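Local atomic coordinates of probable LacI-family transcriptional regulator (Corynebacterium glutamicum ATCC 13032, PDB entry 3BIL), a protein that probably acts as a DNA-binding transcription factor of the LacI family, recognising regulatory sequences near the genes it controls. Residues T68-Y80 and L97-M111. Numbering follows the deposited sequence.
Sequences TIGVIVPSLINHY and LATIITNSNEDATTM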
ATOM      1  N   THR A  68      15.131 -16.172  12.285  1.00 64.48           N
ATOM      2  CA  THR A  68      14.485 -16.108  10.935  1.00 65.50           C
ATOM      3  C   THR A  68      13.134 -16.869  10.790  1.00 66.33           C
ATOM      4  O   THR A  68      13.101 -18.103  10.853  1.00 67.51           O
ATOM      5  CB  THR A  68      15.451 -16.601   9.831  1.00 64.22           C
ATOM      6  OG1 THR A  68      16.695 -15.891   9.914  1.00 64.20           O
ATOM      7  CG2 THR A  68      14.835 -16.376   8.454  1.00 64.71           C
ATOM      8  N   ILE A  69      12.042 -16.125  10.561  1.00 63.09           N
ATOM      9  CA  ILE A  69      10.702 -16.713  10.266  1.00 61.55           C
ATOM     10  C   ILE A  69      10.203 -16.420   8.828  1.00 60.34           C
ATOM     11  O   ILE A  69      10.757 -15.559   8.148  1.00 60.89           O
ATOM     12  CB  ILE A  69       9.606 -16.244  11.273  1.00 57.38           C
ATOM     13  CG1 ILE A  69       9.171 -14.801  10.983  1.00 54.26           C
ATOM     14  CG2 ILE A  69      10.093 -16.400  12.699  1.00 59.62           C
ATOM     15  CD1 ILE A  69       7.798 -14.449  11.494  1.00 49.90           C
ATOM     16  N   GLY A  70       9.167 -17.134   8.380  1.00 57.67           N
ATOM     17  CA  GLY A  70       8.556 -16.892   7.062  1.00 58.75           C
ATOM     18  C   GLY A  70       7.125 -16.363   7.158  1.00 58.67           C
ATOM     19  O   GLY A  70       6.351 -16.820   8.008  1.00 59.00           O
ATOM     20  N   VAL A  71       6.771 -15.380   6.325  1.00 55.81           N
ATOM     21  CA  VAL A  71       5.360 -14.949   6.242  1.00 50.68           C
ATOM     22  C   VAL A  71       4.835 -14.919   4.828  1.00 47.28           C
ATOM     23  O   VAL A  71       5.525 -14.499   3.896  1.00 45.24           O
ATOM     24  CB  VAL A  71       5.030 -13.662   7.058  1.00 48.26           C
ATOM     25  CG1 VAL A  71       6.240 -12.874   7.340  1.00 49.58           C
ATOM     26  CG2 VAL A  71       3.983 -12.818   6.384  1.00 49.71           C
ATOM     27  N   ILE A  72       3.613 -15.419   4.697  1.00 44.40           N
ATOM     28  CA  ILE A  72       2.925 -15.528   3.421  1.00 44.49           C
ATOM     29  C   ILE A  72       1.613 -14.766   3.464  1.00 42.11           C
ATOM     30  O   ILE A  72       0.820 -14.941   4.384  1.00 40.81           O
ATOM     31  CB  ILE A  72       2.591 -16.974   3.084  1.00 44.71           C
ATOM     32  CG1 ILE A  72       3.861 -17.820   3.088  1.00 46.21           C
ATOM     33  CG2 ILE A  72       1.885 -17.045   1.727  1.00 42.80           C
ATOM     34  CD1 ILE A  72       3.600 -19.319   3.191  1.00 48.43           C
ATOM     35  N   VAL A  73       1.382 -13.949   2.443  1.00 40.36           N
ATOM     36  CA  VAL A  73       0.258 -13.028   2.426  1.00 37.26           C
ATOM     37  C   VAL A  73      -0.343 -12.989   1.017  1.00 40.70           C
ATOM     38  O   VAL A  73       0.383 -13.241   0.039  1.00 44.99           O
ATOM     39  CB  VAL A  73       0.746 -11.683   2.934  1.00 37.88           C
ATOM     40  CG1 VAL A  73       1.107 -10.727   1.789  1.00 36.19           C
ATOM     41  CG2 VAL A  73      -0.254 -11.114   3.891  1.00 41.15           C
ATOM     42  N   PRO A  74      -1.670 -12.779   0.886  1.00 39.82           N
ATOM     43  CA  PRO A  74      -2.253 -12.870  -0.458  1.00 39.10           C
ATOM     44  C   PRO A  74      -1.936 -11.705  -1.382  1.00 41.83           C
ATOM     45  O   PRO A  74      -2.089 -11.802  -2.604  1.00 43.05           O
ATOM     46  CB  PRO A  74      -3.747 -12.878  -0.176  1.00 38.60           C
ATOM     47  CG  PRO A  74      -3.893 -12.157   1.061  1.00 36.77           C
ATOM     48  CD  PRO A  74      -2.712 -12.548   1.892  1.00 38.64           C
ATOM     49  N   SER A  75      -1.513 -10.596  -0.810  1.00 42.71           N
ATOM     50  CA  SER A  75      -1.349  -9.385  -1.604  1.00 41.94           C
ATOM     51  C   SER A  75      -0.494  -8.416  -0.804  1.00 39.16           C
ATOM     52  O   SER A  75      -0.495  -8.457   0.433  1.00 35.16           O
ATOM     53  CB  SER A  75      -2.731  -8.773  -1.893  1.00 38.99           C
ATOM     54  OG  SER A  75      -2.654  -7.405  -2.244  1.00 38.14           O
ATOM     55  N   LEU A  76       0.227  -7.567  -1.528  1.00 39.13           N
ATOM     56  CA  LEU A  76       1.073  -6.532  -0.924  1.00 42.23           C
ATOM     57  C   LEU A  76       0.615  -5.129  -1.320  1.00 40.44           C
ATOM     58  O   LEU A  76       0.853  -4.170  -0.583  1.00 44.46           O
ATOM     59  CB  LEU A  76       2.578  -6.767  -1.227  1.00 41.15           C
ATOM     60  CG  LEU A  76       3.234  -7.998  -0.554  1.00 38.84           C
ATOM     61  CD1 LEU A  76       4.613  -8.317  -1.149  1.00 38.52           C
ATOM     62  CD2 LEU A  76       3.350  -7.826   0.954  1.00 31.87           C
ATOM     63  N   ILE A  77      -0.053  -5.007  -2.466  1.00 41.09           N
ATOM     64  CA  ILE A  77      -0.736  -3.752  -2.791  1.00 43.57           C
ATOM     65  C   ILE A  77      -1.962  -3.528  -1.901  1.00 42.76           C
ATOM     66  O   ILE A  77      -2.440  -2.410  -1.784  1.00 45.73           O
ATOM     67  CB  ILE A  77      -1.072  -3.559  -4.321  1.00 44.39           C
ATOM     68  CG1 ILE A  77      -2.061  -4.598  -4.840  1.00 46.45           C
ATOM     69  CG2 ILE A  77       0.201  -3.564  -5.189  1.00 44.90           C
ATOM     70  CD1 ILE A  77      -2.737  -4.185  -6.178  1.00 47.93           C
ATOM     71  N   ASN A  78      -2.483  -4.580  -1.275  1.00 41.02           N
ATOM     72  CA  ASN A  78      -3.386  -4.368  -0.158  1.00 41.96           C
ATOM     73  C   ASN A  78      -2.622  -3.717   1.014  1.00 43.10           C
ATOM     74  O   ASN A  78      -1.640  -4.269   1.557  1.00 41.99           O
ATOM     75  CB  ASN A  78      -4.079  -5.654   0.278  1.00 45.13           C
ATOM     76  CG  ASN A  78      -5.356  -5.390   1.084  1.00 47.83           C
ATOM     77  OD1 ASN A  78      -5.360  -4.621   2.040  1.00 52.48           O
ATOM     78  ND2 ASN A  78      -6.441  -6.045   0.698  1.00 49.09           N
ATOM     79  N   HIS A  79      -3.064  -2.519   1.376  1.00 40.47           N
ATOM     80  CA  HIS A  79      -2.373  -1.760   2.367  1.00 38.51           C
ATOM     81  C   HIS A  79      -2.524  -2.460   3.697  1.00 38.13           C
ATOM     82  O   HIS A  79      -1.644  -2.362   4.551  1.00 40.95           O
ATOM     83  CB  HIS A  79      -2.915  -0.343   2.426  1.00 42.78           C
ATOM     84  CG  HIS A  79      -2.520   0.405   3.660  1.00 46.98           C
ATOM     85  ND1 HIS A  79      -3.319   0.459   4.786  1.00 49.16           N
ATOM     86  CD2 HIS A  79      -1.414   1.132   3.946  1.00 48.58           C
ATOM     87  CE1 HIS A  79      -2.725   1.197   5.708  1.00 51.22           C
ATOM     88  NE2 HIS A  79      -1.563   1.609   5.227  1.00 51.38           N
ATOM     89  N   TYR A  80      -3.616  -3.192   3.872  1.00 34.55           N
ATOM     90  CA  TYR A  80      -3.825  -3.916   5.116  1.00 33.10           C
ATOM     91  C   TYR A  80      -2.818  -5.044   5.322  1.00 35.26           C
ATOM     92  O   TYR A  80      -2.246  -5.193   6.396  1.00 40.65           O
ATOM     93  CB  TYR A  80      -5.225  -4.477   5.148  1.00 37.58           C
ATOM     94  CG  TYR A  80      -5.483  -5.426   6.290  1.00 40.01           C
ATOM     95  CD1 TYR A  80      -5.896  -4.960   7.542  1.00 35.80           C
ATOM     96  CD2 TYR A  80      -5.337  -6.799   6.106  1.00 40.75           C
ATOM     97  CE1 TYR A  80      -6.157  -5.823   8.565  1.00 36.10           C
ATOM     98  CE2 TYR A  80      -5.581  -7.673   7.131  1.00 42.00           C
ATOM     99  CZ  TYR A  80      -5.997  -7.178   8.354  1.00 39.59           C
ATOM    100  OH  TYR A  80      -6.258  -8.081   9.345  1.00 41.25           O
ATOM    101  N   LEU A  97      14.308 -12.099  15.731  1.00 68.89           N
ATOM    102  CA  LEU A  97      13.989 -12.964  14.577  1.00 67.04           C
ATOM    103  C   LEU A  97      13.892 -12.196  13.263  1.00 65.01           C
ATOM    104  O   LEU A  97      13.373 -11.090  13.209  1.00 64.90           O
ATOM    105  CB  LEU A  97      12.686 -13.743  14.820  1.00 65.72           C
ATOM    106  CG  LEU A  97      12.726 -14.973  15.732  1.00 63.78           C
ATOM    107  CD1 LEU A  97      11.333 -15.394  16.131  1.00 60.76           C
ATOM    108  CD2 LEU A  97      13.465 -16.119  15.058  1.00 63.79           C
ATOM    109  N   ALA A  98      14.379 -12.804  12.197  1.00 65.82           N
ATOM    110  CA  ALA A  98      14.327 -12.164  10.892  1.00 64.15           C
ATOM    111  C   ALA A  98      13.021 -12.546  10.201  1.00 61.89           C
ATOM    112  O   ALA A  98      12.244 -13.329  10.739  1.00 58.53           O
ATOM    113  CB  ALA A  98      15.552 -12.553  10.056  1.00 61.78           C
ATOM    114  N   THR A  99      12.798 -11.991   9.007  1.00 62.99           N
ATOM    115  CA  THR A  99      11.527 -12.122   8.283  1.00 61.17           C
ATOM    116  C   THR A  99      11.695 -12.148   6.757  1.00 59.54           C
ATOM    117  O   THR A  99      12.185 -11.193   6.151  1.00 60.00           O
ATOM    118  CB  THR A  99      10.544 -10.965   8.672  1.00 62.86           C
ATOM    119  OG1 THR A  99      10.219 -11.055  10.062  1.00 64.27           O
ATOM    120  CG2 THR A  99       9.254 -11.003   7.851  1.00 59.70           C
ATOM    121  N   ILE A 100      11.254 -13.250   6.161  1.00 57.22           N
ATOM    122  CA  ILE A 100      11.147 -13.442   4.722  1.00 55.32           C
ATOM    123  C   ILE A 100       9.656 -13.418   4.341  1.00 53.01           C
ATOM    124  O   ILE A 100       8.853 -14.171   4.906  1.00 53.93           O
ATOM    125  CB  ILE A 100      11.720 -14.826   4.337  1.00 56.56           C
ATOM    126  CG1 ILE A 100      13.052 -15.085   5.044  1.00 60.40           C
ATOM    127  CG2 ILE A 100      11.865 -14.972   2.842  1.00 57.61           C
ATOM    128  CD1 ILE A 100      14.188 -14.107   4.698  1.00 62.41           C
ATOM    129  N   ILE A 101       9.283 -12.566   3.395  1.00 48.91           N
ATOM    130  CA  ILE A 101       7.878 -12.398   3.050  1.00 46.15           C
ATOM    131  C   ILE A 101       7.571 -13.074   1.745  1.00 44.52           C
ATOM    132  O   ILE A 101       8.384 -13.043   0.831  1.00 46.05           O
ATOM    133  CB  ILE A 101       7.482 -10.882   2.927  1.00 48.11           C
ATOM    134  CG1 ILE A 101       7.839 -10.106   4.202  1.00 46.84           C
ATOM    135  CG2 ILE A 101       5.985 -10.710   2.606  1.00 45.76           C
ATOM    136  CD1 ILE A 101       8.939  -9.129   4.001  1.00 48.91           C
ATOM    137  N   THR A 102       6.388 -13.670   1.635  1.00 45.55           N
ATOM    138  CA  THR A 102       5.900 -14.059   0.304  1.00 49.83           C
ATOM    139  C   THR A 102       4.460 -13.636  -0.012  1.00 47.23           C
ATOM    140  O   THR A 102       3.642 -13.407   0.872  1.00 48.97           O
ATOM    141  CB  THR A 102       6.054 -15.587  -0.036  1.00 53.61           C
ATOM    142  OG1 THR A 102       4.813 -16.272   0.208  1.00 57.69           O
ATOM    143  CG2 THR A 102       7.212 -16.262   0.724  1.00 54.21           C
ATOM    144  N   ASN A 103       4.163 -13.608  -1.303  1.00 45.21           N
ATOM    145  CA  ASN A 103       2.962 -13.042  -1.818  1.00 41.32           C
ATOM    146  C   ASN A 103       2.329 -14.062  -2.735  1.00 45.04           C
ATOM    147  O   ASN A 103       2.900 -14.397  -3.758  1.00 47.07           O
ATOM    148  CB  ASN A 103       3.336 -11.796  -2.593  1.00 38.22           C
ATOM    149  CG  ASN A 103       2.141 -11.107  -3.209  1.00 42.17           C
ATOM    150  OD1 ASN A 103       1.003 -11.554  -3.087  1.00 46.01           O
ATOM    151  ND2 ASN A 103       2.395  -9.993  -3.873  1.00 41.72           N
ATOM    152  N   SER A 104       1.143 -14.551  -2.377  1.00 47.98           N
ATOM    153  CA  SER A 104       0.500 -15.645  -3.116  1.00 46.62           C
ATOM    154  C   SER A 104      -0.409 -15.225  -4.264  1.00 50.32           C
ATOM    155  O   SER A 104      -0.881 -16.088  -5.013  1.00 51.48           O
ATOM    156  CB  SER A 104      -0.278 -16.548  -2.165  1.00 50.30           C
ATOM    157  OG  SER A 104      -1.511 -15.976  -1.749  1.00 55.76           O
ATOM    158  N   ASN A 105      -0.641 -13.916  -4.419  1.00 51.20           N
ATOM    159  CA  ASN A 105      -1.646 -13.385  -5.374  1.00 53.30           C
ATOM    160  C   ASN A 105      -3.010 -14.045  -5.360  1.00 55.53           C
ATOM    161  O   ASN A 105      -3.681 -14.069  -6.390  1.00 55.67           O
ATOM    162  CB  ASN A 105      -1.134 -13.383  -6.804  1.00 52.08           C
ATOM    163  CG  ASN A 105       0.081 -12.564  -6.949  1.00 55.56           C
ATOM    164  OD1 ASN A 105       1.179 -13.103  -7.096  1.00 57.03           O
ATOM    165  ND2 ASN A 105      -0.072 -11.243  -6.841  1.00 58.13           N
ATOM    166  N   GLU A 106      -3.426 -14.565  -4.202  1.00 58.65           N
ATOM    167  CA  GLU A 106      -4.708 -15.272  -4.088  1.00 63.16           C
ATOM    168  C   GLU A 106      -4.709 -16.540  -4.973  1.00 63.28           C
ATOM    169  O   GLU A 106      -5.748 -16.948  -5.506  1.00 62.94           O
ATOM    170  CB  GLU A 106      -5.874 -14.325  -4.440  1.00 63.21           C
ATOM    171  CG  GLU A 106      -5.831 -12.960  -3.715  1.00 64.24           C
ATOM    172  CD  GLU A 106      -6.408 -12.994  -2.290  1.00 67.52           C
ATOM    173  OE1 GLU A 106      -6.474 -14.089  -1.669  1.00 64.41           O
ATOM    174  OE2 GLU A 106      -6.805 -11.909  -1.788  1.00 68.08           O
ATOM    175  N   ASP A 107      -3.524 -17.142  -5.105  1.00 63.20           N
ATOM    176  CA  ASP A 107      -3.277 -18.256  -6.010  1.00 64.35           C
ATOM    177  C   ASP A 107      -2.763 -19.402  -5.174  1.00 64.82           C
ATOM    178  O   ASP A 107      -1.668 -19.320  -4.601  1.00 64.10           O
ATOM    179  CB  ASP A 107      -2.218 -17.885  -7.060  1.00 65.19           C
ATOM    180  CG  ASP A 107      -2.135 -18.897  -8.214  1.00 66.20           C
ATOM    181  OD1 ASP A 107      -1.159 -19.680  -8.291  1.00 64.28           O
ATOM    182  OD2 ASP A 107      -3.056 -18.897  -9.055  1.00 67.70           O
ATOM    183  N   ALA A 108      -3.561 -20.467  -5.111  1.00 64.93           N
ATOM    184  CA  ALA A 108      -3.219 -21.665  -4.350  1.00 64.08           C
ATOM    185  C   ALA A 108      -1.888 -22.284  -4.790  1.00 63.35           C
ATOM    186  O   ALA A 108      -1.040 -22.587  -3.950  1.00 61.55           O
ATOM    187  CB  ALA A 108      -4.342 -22.681  -4.448  1.00 65.19           C
ATOM    188  N   THR A 109      -1.711 -22.464  -6.100  1.00 64.71           N
ATOM    189  CA  THR A 109      -0.466 -23.013  -6.649  1.00 68.12           C
ATOM    190  C   THR A 109       0.752 -22.207  -6.181  1.00 69.11           C
ATOM    191  O   THR A 109       1.780 -22.792  -5.812  1.00 70.33           O
ATOM    192  CB  THR A 109      -0.479 -23.045  -8.201  1.00 70.75           C
ATOM    193  OG1 THR A 109      -1.671 -23.690  -8.662  1.00 72.16           O
ATOM    194  CG2 THR A 109       0.748 -23.782  -8.750  1.00 70.83           C
ATOM    195  N   THR A 110       0.641 -20.874  -6.183  1.00 64.55           N
ATOM    196  CA  THR A 110       1.770 -20.044  -5.759  1.00 59.46           C
ATOM    197  C   THR A 110       2.139 -20.323  -4.292  1.00 57.27           C
ATOM    198  O   THR A 110       3.305 -20.525  -3.988  1.00 57.48           O
ATOM    199  CB  THR A 110       1.544 -18.528  -6.027  1.00 56.06           C
ATOM    200  OG1 THR A 110       0.935 -18.339  -7.303  1.00 53.30           O
ATOM    201  CG2 THR A 110       2.850 -17.804  -6.048  1.00 55.03           C
ATOM    202  N   MET A 111       1.135 -20.364  -3.411  1.00 57.55           N
ATOM    203  CA  MET A 111       1.320 -20.588  -1.965  1.00 55.43           C
ATOM    204  C   MET A 111       1.839 -21.990  -1.694  1.00 56.82           C
ATOM    205  O   MET A 111       2.680 -22.211  -0.796  1.00 53.20           O
ATOM    206  CB  MET A 111       0.005 -20.386  -1.199  1.00 53.88           C
ATOM    207  CG  MET A 111       0.138 -20.482   0.340  1.00 51.97           C
ATOM    208  SD  MET A 111      -1.457 -20.398   1.184  1.00 52.45           S
ATOM    209  CE  MET A 111      -2.001 -18.725   0.761  1.00 50.79           C
TER
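Parallel strands I69-V73 and T99-N103 are the two arms of a right-handed beta-alpha-beta crossover, linked by helix 79-94, in the periplasmic-binding-protein-like domain of this LacI-family regulator. Their axes approach to 4.6 Å at 21°, and six backbone hydrogen bonds join the segments, from I69 N to A98 O at one end to S104 N to V73 O (2.9 Å) at the other. The resulting parallel register sets I69 beside T99, V71 beside I101 and V73 beside N103.

On the face carrying V71 and T99, covered by helix 79-94, V71 CG1 packs against T99 CG2 at 3.6 Å. The other face turns to helix 108-120. There I72 and T102 lie side by side, with T102 OG1 3.4 Å from both I72 CG1 and I72 CG2; that hydroxyl is hydrogen-bonded to S114, so a buried polar atom is satisfied beside aliphatic carbon. M111 CG adds to this apolar patch at 4.1 Å from I72 CG2.

Past the strands, P74 faces the type I' turn S104-D107. N103 extends CG anti to its backbone N (chi1 179°), which brings OD1 to N105 N in an Asx turn. E106, salt-bridged to R153, lays its carboxylate against the proline ring, OE1 lying 3.3 Å from P74 CB.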